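PDB 6KR5: cysteine synthase 3 from Entamoeba histolytica, which probably catalyses the last step of cysteine synthesis, using pyridoxal-5'-phosphate to replace the acetate of O-acetylserine with sulfide. Local coordinates for residues E253-A266 with G278-E291. Numbering follows the deposited sequence.
Sequences EITPIKTQDAWKMA and GMSSGAAILAGLKE. With PLP (pyridoxal-5'-phosphate), chain D.
Helix 279-291 starts at the cofactor site of this fold type II PLP enzyme, where S280 OG donates a hydrogen bond to PLP N1 (2.6 Å), and 253-266 packs across that helix, first as a strand and then as a helix. The two helical segments cross almost perpendicularly (93°), with axes only 7.1 Å apart. Small residues permit this: G282 CA lies 3.5 Å from A262 O in a CA-H...O contact, and the methyls of A262 and A283 meet beside it. M265 is a knob in the hole formed by G282, I285, L286 and L289. Chi1 of -172° lays CG against G282 O, and bends at the next two torsions carry CE to 3.6 Å from L289 CD1. At the cofactor end, the extended M279 side chain reaches W263 in an oblique Met-aromatic contact, SD 4.4 Å from the centroid of the five-membered ring; W263 NE1 itself is hydrogen-bonded to G233 O. From the strand, I257 inserts CD1 against L286 CG (3.8 Å), while T255 CG2 meets the A287 methyl. Water 1 joins T255 OG1, A287 O and E291 OE1. Beside it E253 OE1 and E291 OE1 approach to 2.7 Å, their carboxylate planes 61° apart; K212 and K294 each form salt bridges to both acids, which probably offsets the like charges. Strand 253-257 is the edge of the mixed sheet, hydrogen-bonded to strand 212-218; helix 279-291 also packs on strand 301-306, and L334 and L335 of helix 327-335 touch D261, L286 and L289.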
ATOM      1  N   GLU B 253      -2.168  28.220  12.029  1.00 24.33           N
ATOM      2  CA  GLU B 253      -2.958  27.699  13.135  1.00 22.72           C
ATOM      3  C   GLU B 253      -2.361  26.367  13.553  1.00 25.55           C
ATOM      4  O   GLU B 253      -1.962  25.570  12.696  1.00 23.06           O
ATOM      5  CB  GLU B 253      -4.430  27.522  12.736  1.00 25.93           C
ATOM      6  CG  GLU B 253      -5.301  26.837  13.786  1.00 27.57           C
ATOM      7  CD  GLU B 253      -6.667  26.442  13.248  1.00 34.21           C
ATOM      8  OE1 GLU B 253      -6.842  26.439  12.009  1.00 32.98           O
ATOM      9  OE2 GLU B 253      -7.562  26.129  14.063  1.00 36.42           O
ATOM     10  N   ILE B 254      -2.282  26.143  14.860  1.00 22.72           N
ATOM     11  CA  ILE B 254      -1.908  24.846  15.416  1.00 25.66           C
ATOM     12  C   ILE B 254      -3.146  24.243  16.064  1.00 24.24           C
ATOM     13  O   ILE B 254      -3.745  24.850  16.959  1.00 25.91           O
ATOM     14  CB  ILE B 254      -0.769  24.968  16.436  1.00 20.78           C
ATOM     15  CG1 ILE B 254       0.438  25.674  15.810  1.00 25.59           C
ATOM     16  CG2 ILE B 254      -0.399  23.588  16.974  1.00 23.22           C
ATOM     17  CD1 ILE B 254       1.354  26.355  16.821  1.00 25.83           C
ATOM     18  N   THR B 255      -3.525  23.041  15.633  1.00 21.99           N
ATOM     19  CA  THR B 255      -4.689  22.370  16.199  1.00 22.97           C
ATOM     20  C   THR B 255      -4.246  21.124  16.946  1.00 23.17           C
ATOM     21  O   THR B 255      -3.788  20.162  16.312  1.00 23.41           O
ATOM     22  CB  THR B 255      -5.692  22.005  15.107  1.00 23.41           C
ATOM     23  OG1 THR B 255      -6.133  23.206  14.460  1.00 24.92           O
ATOM     24  CG2 THR B 255      -6.900  21.287  15.704  1.00 23.95           C
ATOM     25  N   PRO B 256      -4.332  21.105  18.272  1.00 20.81           N
ATOM     26  CA  PRO B 256      -4.017  19.886  19.019  1.00 19.56           C
ATOM     27  C   PRO B 256      -5.159  18.891  18.920  1.00 20.35           C
ATOM     28  O   PRO B 256      -6.336  19.263  18.922  1.00 24.23           O
ATOM     29  CB  PRO B 256      -3.851  20.391  20.458  1.00 23.43           C
ATOM     30  CG  PRO B 256      -4.763  21.575  20.528  1.00 32.26           C
ATOM     31  CD  PRO B 256      -4.715  22.220  19.158  1.00 27.81           C
ATOM     32  N   ILE B 257      -4.803  17.610  18.851  1.00 18.99           N
ATOM     33  CA  ILE B 257      -5.779  16.529  18.752  1.00 20.29           C
ATOM     34  C   ILE B 257      -5.440  15.484  19.807  1.00 19.81           C
ATOM     35  O   ILE B 257      -4.287  15.043  19.908  1.00 21.25           O
ATOM     36  CB  ILE B 257      -5.801  15.896  17.342  1.00 19.16           C
ATOM     37  CG1 ILE B 257      -6.285  16.894  16.279  1.00 19.86           C
ATOM     38  CG2 ILE B 257      -6.652  14.625  17.331  1.00 20.76           C
ATOM     39  CD1 ILE B 257      -7.803  17.250  16.356  1.00 21.96           C
ATOM     40  N   LYS B 258      -6.440  15.087  20.595  1.00 18.93           N
ATOM     41  CA  LYS B 258      -6.218  14.047  21.593  1.00 21.66           C
ATOM     42  C   LYS B 258      -5.929  12.705  20.929  1.00 19.54           C
ATOM     43  O   LYS B 258      -6.573  12.327  19.940  1.00 21.51           O
ATOM     44  CB  LYS B 258      -7.434  13.904  22.509  1.00 21.54           C
ATOM     45  CG  LYS B 258      -7.730  15.117  23.391  1.00 26.78           C
ATOM     46  CD  LYS B 258      -9.011  14.870  24.170  1.00 27.84           C
ATOM     47  CE  LYS B 258      -9.306  15.980  25.162  1.00 41.01           C
ATOM     48  NZ  LYS B 258     -10.659  15.798  25.757  1.00 43.89           N
ATOM     49  N   THR B 259      -4.986  11.965  21.519  1.00 20.64           N
ATOM     50  CA  THR B 259      -4.634  10.633  21.034  1.00 19.18           C
ATOM     51  C   THR B 259      -5.874   9.776  20.785  1.00 18.47           C
ATOM     52  O   THR B 259      -6.041   9.211  19.696  1.00 20.44           O
ATOM     53  CB  THR B 259      -3.702   9.940  22.033  1.00 21.87           C
ATOM     54  OG1 THR B 259      -2.432  10.596  22.032  1.00 20.52           O
ATOM     55  CG2 THR B 259      -3.454   8.497  21.634  1.00 20.74           C
ATOM     56  N   GLN B 260      -6.777   9.689  21.773  1.00 21.28           N
ATOM     57  CA  GLN B 260      -7.941   8.816  21.619  1.00 19.23           C
ATOM     58  C   GLN B 260      -8.866   9.287  20.506  1.00 20.06           C
ATOM     59  O   GLN B 260      -9.490   8.460  19.831  1.00 21.67           O
ATOM     60  CB  GLN B 260      -8.730   8.718  22.926  1.00 21.87           C
ATOM     61  CG  GLN B 260      -7.966   8.133  24.089  1.00 27.45           C
ATOM     62  CD  GLN B 260      -7.576   6.689  23.889  1.00 36.45           C
ATOM     63  OE1 GLN B 260      -8.278   5.922  23.227  1.00 37.53           O
ATOM     64  NE2 GLN B 260      -6.440   6.305  24.466  1.00 42.86           N
ATOM     65  N   ASP B 261      -8.976  10.600  20.304  1.00 21.28           N
ATOM     66  CA  ASP B 261      -9.802  11.116  19.218  1.00 19.83           C
ATOM     67  C   ASP B 261      -9.178  10.808  17.861  1.00 20.84           C
ATOM     68  O   ASP B 261      -9.890  10.499  16.896  1.00 22.00           O
ATOM     69  CB  ASP B 261     -10.011  12.624  19.374  1.00 22.99           C
ATOM     70  CG  ASP B 261     -10.889  12.981  20.558  1.00 28.72           C
ATOM     71  OD1 ASP B 261     -11.435  12.057  21.204  1.00 28.60           O
ATOM     72  OD2 ASP B 261     -11.031  14.199  20.839  1.00 25.43           O
ATOM     73  N   ALA B 262      -7.847  10.890  17.764  1.00 20.07           N
ATOM     74  CA  ALA B 262      -7.191  10.518  16.513  1.00 18.56           C
ATOM     75  C   ALA B 262      -7.498   9.072  16.142  1.00 19.08           C
ATOM     76  O   ALA B 262      -7.787   8.764  14.976  1.00 20.38           O
ATOM     77  CB  ALA B 262      -5.678  10.738  16.637  1.00 18.83           C
ATOM     78  N   TRP B 263      -7.438   8.167  17.117  1.00 20.86           N
ATOM     79  CA  TRP B 263      -7.714   6.764  16.843  1.00 18.49           C
ATOM     80  C   TRP B 263      -9.171   6.560  16.457  1.00 21.39           C
ATOM     81  O   TRP B 263      -9.475   5.829  15.509  1.00 21.67           O
ATOM     82  CB  TRP B 263      -7.394   5.907  18.056  1.00 21.70           C
ATOM     83  CG  TRP B 263      -5.977   5.897  18.459  1.00 20.04           C
ATOM     84  CD1 TRP B 263      -4.890   6.291  17.720  1.00 21.16           C
ATOM     85  CD2 TRP B 263      -5.472   5.449  19.716  1.00 23.82           C
ATOM     86  NE1 TRP B 263      -3.734   6.116  18.460  1.00 26.04           N
ATOM     87  CE2 TRP B 263      -4.069   5.602  19.685  1.00 22.35           C
ATOM     88  CE3 TRP B 263      -6.074   4.950  20.877  1.00 24.06           C
ATOM     89  CZ2 TRP B 263      -3.260   5.249  20.760  1.00 25.41           C
ATOM     90  CZ3 TRP B 263      -5.270   4.609  21.947  1.00 27.08           C
ATOM     91  CH2 TRP B 263      -3.879   4.765  21.881  1.00 24.91           C
ATOM     92  N   LYS B 264     -10.089   7.174  17.215  1.00 19.13           N
ATOM     93  CA  LYS B 264     -11.509   7.057  16.898  1.00 19.95           C
ATOM     94  C   LYS B 264     -11.809   7.612  15.506  1.00 21.34           C
ATOM     95  O   LYS B 264     -12.561   7.002  14.736  1.00 20.92           O
ATOM     96  CB  LYS B 264     -12.338   7.774  17.963  1.00 21.37           C
ATOM     97  CG  LYS B 264     -13.838   7.626  17.753  1.00 24.38           C
ATOM     98  CD  LYS B 264     -14.619   7.844  19.049  1.00 31.57           C
ATOM     99  CE  LYS B 264     -14.577   9.285  19.485  1.00 36.22           C
ATOM    100  NZ  LYS B 264     -15.225   9.516  20.815  1.00 42.72           N
ATOM    101  N   MET B 265     -11.215   8.760  15.160  1.00 20.35           N
ATOM    102  CA  MET B 265     -11.388   9.300  13.813  1.00 19.59           C
ATOM    103  C   MET B 265     -10.908   8.317  12.749  1.00 19.96           C
ATOM    104  O   MET B 265     -11.582   8.118  11.731  1.00 19.37           O
ATOM    105  CB  MET B 265     -10.647  10.628  13.674  1.00 20.05           C
ATOM    106  CG  MET B 265     -10.953  11.330  12.364  1.00 20.42           C
ATOM    107  SD  MET B 265     -12.520  12.245  12.448  1.00 21.98           S
ATOM    108  CE  MET B 265     -13.565  11.241  11.404  1.00 22.25           C
ATOM    109  N   ALA B 266      -9.739   7.700  12.959  1.00 20.47           N
ATOM    110  CA  ALA B 266      -9.215   6.760  11.972  1.00 18.27           C
ATOM    111  C   ALA B 266     -10.164   5.590  11.770  1.00 20.25           C
ATOM    112  O   ALA B 266     -10.381   5.150  10.637  1.00 20.54           O
ATOM    113  CB  ALA B 266      -7.837   6.263  12.404  1.00 21.84           C
ATOM    114  N   GLY B 278      -3.706   5.751   8.622  1.00 19.39           N
ATOM    115  CA  GLY B 278      -2.982   5.548   9.865  1.00 20.58           C
ATOM    116  C   GLY B 278      -3.424   6.469  10.998  1.00 19.10           C
ATOM    117  O   GLY B 278      -4.391   7.227  10.897  1.00 18.79           O
ATOM    118  N   MET B 279      -2.689   6.384  12.115  1.00 19.65           N
ATOM    119  CA  MET B 279      -3.083   7.126  13.317  1.00 19.97           C
ATOM    120  C   MET B 279      -2.962   8.633  13.115  1.00 18.56           C
ATOM    121  O   MET B 279      -3.858   9.399  13.507  1.00 18.57           O
ATOM    122  CB  MET B 279      -2.230   6.693  14.511  1.00 20.62           C
ATOM    123  CG  MET B 279      -2.423   5.246  14.898  1.00 19.49           C
ATOM    124  SD  MET B 279      -1.341   4.929  16.304  1.00 22.57           S
ATOM    125  CE  MET B 279      -2.015   3.361  16.872  1.00 25.58           C
ATOM    126  N   SER B 280      -1.825   9.090  12.554  1.00 17.59           N
ATOM    127  CA  SER B 280      -1.654  10.526  12.329  1.00 16.13           C
ATOM    128  C   SER B 280      -2.651  11.049  11.306  1.00 17.14           C
ATOM    129  O   SER B 280      -3.030  12.228  11.348  1.00 18.91           O
ATOM    130  CB  SER B 280      -0.213  10.820  11.889  1.00 18.36           C
ATOM    131  OG  SER B 280       0.054  10.241  10.617  1.00 18.13           O
ATOM    132  N   SER B 281      -3.098  10.177  10.394  1.00 18.56           N
ATOM    133  CA  SER B 281      -4.138  10.542   9.440  1.00 18.07           C
ATOM    134  C   SER B 281      -5.462  10.803  10.147  1.00 19.64           C
ATOM    135  O   SER B 281      -6.203  11.722   9.775  1.00 19.74           O
ATOM    136  CB  SER B 281      -4.300   9.425   8.415  1.00 18.77           C
ATOM    137  OG  SER B 281      -3.156   9.297   7.591  1.00 19.80           O
ATOM    138  N   GLY B 282      -5.778   9.990  11.154  1.00 18.46           N
ATOM    139  CA  GLY B 282      -6.946  10.263  11.974  1.00 18.93           C
ATOM    140  C   GLY B 282      -6.860  11.613  12.658  1.00 20.42           C
ATOM    141  O   GLY B 282      -7.847  12.356  12.719  1.00 20.34           O
ATOM    142  N   ALA B 283      -5.670  11.960  13.169  1.00 17.43           N
ATOM    143  CA  ALA B 283      -5.488  13.262  13.802  1.00 20.22           C
ATOM    144  C   ALA B 283      -5.684  14.373  12.788  1.00 19.96           C
ATOM    145  O   ALA B 283      -6.425  15.332  13.036  1.00 20.56           O
ATOM    146  CB  ALA B 283      -4.110  13.352  14.453  1.00 18.77           C
ATOM    147  N   ALA B 284      -5.031  14.250  11.627  1.00 19.92           N
ATOM    148  CA  ALA B 284      -5.159  15.265  10.590  1.00 18.50           C
ATOM    149  C   ALA B 284      -6.602  15.404  10.125  1.00 19.20           C
ATOM    150  O   ALA B 284      -7.095  16.524   9.963  1.00 20.47           O
ATOM    151  CB  ALA B 284      -4.245  14.940   9.409  1.00 20.23           C
ATOM    152  N   ILE B 285      -7.298  14.280   9.910  1.00 19.51           N
ATOM    153  CA  ILE B 285      -8.673  14.362   9.417  1.00 20.94           C
ATOM    154  C   ILE B 285      -9.564  15.046  10.442  1.00 21.07           C
ATOM    155  O   ILE B 285     -10.368  15.917  10.094  1.00 21.64           O
ATOM    156  CB  ILE B 285      -9.204  12.969   9.033  1.00 20.50           C
ATOM    157  CG1 ILE B 285      -8.561  12.542   7.716  1.00 19.28           C
ATOM    158  CG2 ILE B 285     -10.741  12.999   8.882  1.00 21.55           C
ATOM    159  CD1 ILE B 285      -8.813  11.104   7.306  1.00 20.54           C
ATOM    160  N   LEU B 286      -9.417  14.700  11.725  1.00 20.84           N
ATOM    161  CA  LEU B 286     -10.262  15.345  12.730  1.00 21.00           C
ATOM    162  C   LEU B 286      -9.996  16.845  12.787  1.00 22.01           C
ATOM    163  O   LEU B 286     -10.938  17.645  12.846  1.00 21.87           O
ATOM    164  CB  LEU B 286     -10.055  14.701  14.099  1.00 19.66           C
ATOM    165  CG  LEU B 286     -10.860  15.336  15.235  1.00 20.41           C
ATOM    166  CD1 LEU B 286     -12.341  15.370  14.887  1.00 22.57           C
ATOM    167  CD2 LEU B 286     -10.636  14.567  16.515  1.00 20.63           C
ATOM    168  N   ALA B 287      -8.722  17.252  12.743  1.00 21.00           N
ATOM    169  CA  ALA B 287      -8.420  18.679  12.690  1.00 20.94           C
ATOM    170  C   ALA B 287      -9.042  19.318  11.456  1.00 21.76           C
ATOM    171  O   ALA B 287      -9.527  20.454  11.514  1.00 23.85           O
ATOM    172  CB  ALA B 287      -6.910  18.911  12.698  1.00 22.77           C
ATOM    173  N   GLY B 288      -9.039  18.601  10.332  1.00 20.80           N
ATOM    174  CA  GLY B 288      -9.602  19.155   9.113  1.00 22.08           C
ATOM    175  C   GLY B 288     -11.117  19.261   9.171  1.00 20.75           C
ATOM    176  O   GLY B 288     -11.698  20.195   8.609  1.00 22.82           O
ATOM    177  N   LEU B 289     -11.775  18.289   9.814  1.00 20.97           N
ATOM    178  CA  LEU B 289     -13.227  18.345   9.955  1.00 22.85           C
ATOM    179  C   LEU B 289     -13.641  19.466  10.896  1.00 24.80           C
ATOM    180  O   LEU B 289     -14.665  20.126  10.675  1.00 25.92           O
ATOM    181  CB  LEU B 289     -13.773  16.998  10.443  1.00 23.82           C
ATOM    182  CG  LEU B 289     -13.661  15.801   9.486  1.00 21.28           C
ATOM    183  CD1 LEU B 289     -14.289  14.551  10.099  1.00 25.55           C
ATOM    184  CD2 LEU B 289     -14.289  16.097   8.124  1.00 22.86           C
ATOM    185  N   LYS B 290     -12.873  19.689  11.962  1.00 22.70           N
ATOM    186  CA  LYS B 290     -13.125  20.852  12.812  1.00 21.30           C
ATOM    187  C   LYS B 290     -12.932  22.137  12.027  1.00 24.45           C
ATOM    188  O   LYS B 290     -13.722  23.083  12.158  1.00 27.06           O
ATOM    189  CB  LYS B 290     -12.214  20.819  14.037  1.00 23.83           C
ATOM    190  CG  LYS B 290     -12.496  19.645  14.940  1.00 27.32           C
ATOM    191  CD  LYS B 290     -11.683  19.712  16.213  1.00 27.51           C
ATOM    192  CE  LYS B 290     -12.117  18.610  17.156  1.00 33.58           C
ATOM    193  NZ  LYS B 290     -11.332  18.573  18.418  1.00 39.73           N
ATOM    194  N   GLU B 291     -11.890  22.189  11.200  1.00 26.39           N
ATOM    195  CA  GLU B 291     -11.686  23.348  10.340  1.00 23.91           C
ATOM    196  C   GLU B 291     -12.884  23.561   9.420  1.00 25.67           C
ATOM    197  O   GLU B 291     -13.343  24.696   9.233  1.00 26.79           O
ATOM    198  CB  GLU B 291     -10.402  23.155   9.536  1.00 28.86           C
ATOM    199  CG  GLU B 291      -9.887  24.414   8.890  1.00 30.24           C
ATOM    200  CD  GLU B 291      -9.256  25.365   9.887  1.00 26.88           C
ATOM    201  OE1 GLU B 291      -8.902  24.939  11.015  1.00 27.55           O
ATOM    202  OE2 GLU B 291      -9.120  26.550   9.535  1.00 29.54           O
TER
HETATM  203  N1  PLP D 401       2.604  10.520  10.166  1.00 18.00           N
HETATM  204  C2  PLP D 401       3.438   9.510   9.770  1.00 18.83           C
HETATM  205  C2A PLP D 401       2.924   8.105   9.818  1.00 19.55           C
HETATM  206  C3  PLP D 401       4.718   9.803   9.335  1.00 19.99           C
HETATM  207  O3  PLP D 401       5.534   8.778   8.949  1.00 21.62           O
HETATM  208  C4  PLP D 401       5.153  11.121   9.297  1.00 17.41           C
HETATM  209  C4A PLP D 401       6.556  11.454   8.933  1.00 25.85           C
HETATM  210  O4A PLP D 401       7.359  10.551   8.666  1.00 25.38           O
HETATM  211  C5  PLP D 401       4.293  12.141   9.698  1.00 18.77           C
HETATM  212  C6  PLP D 401       3.027  11.825  10.135  1.00 19.71           C
HETATM  213  C5A PLP D 401       4.714  13.594   9.728  1.00 19.70           C
HETATM  214  O4P PLP D 401       5.187  14.094   8.509  1.00 17.81           O
HETATM  215  P   PLP D 401       6.372  15.169   8.588  1.00 18.62           P
HETATM  216  O1P PLP D 401       5.956  16.247   9.573  1.00 18.11           O
HETATM  217  O2P PLP D 401       7.595  14.453   9.086  1.00 19.28           O
HETATM  218  O3P PLP D 401       6.549  15.706   7.214  1.00 17.87           O
HETATM  219  O   HOH W   1      -8.399  22.757  12.809  1.00 27.10           O
HETATM  220  O   HOH W   2      -9.086  19.784  18.544  1.00 39.26           O
HETATM  221  O   HOH W   3     -12.742  16.178  19.173  1.00 29.43           O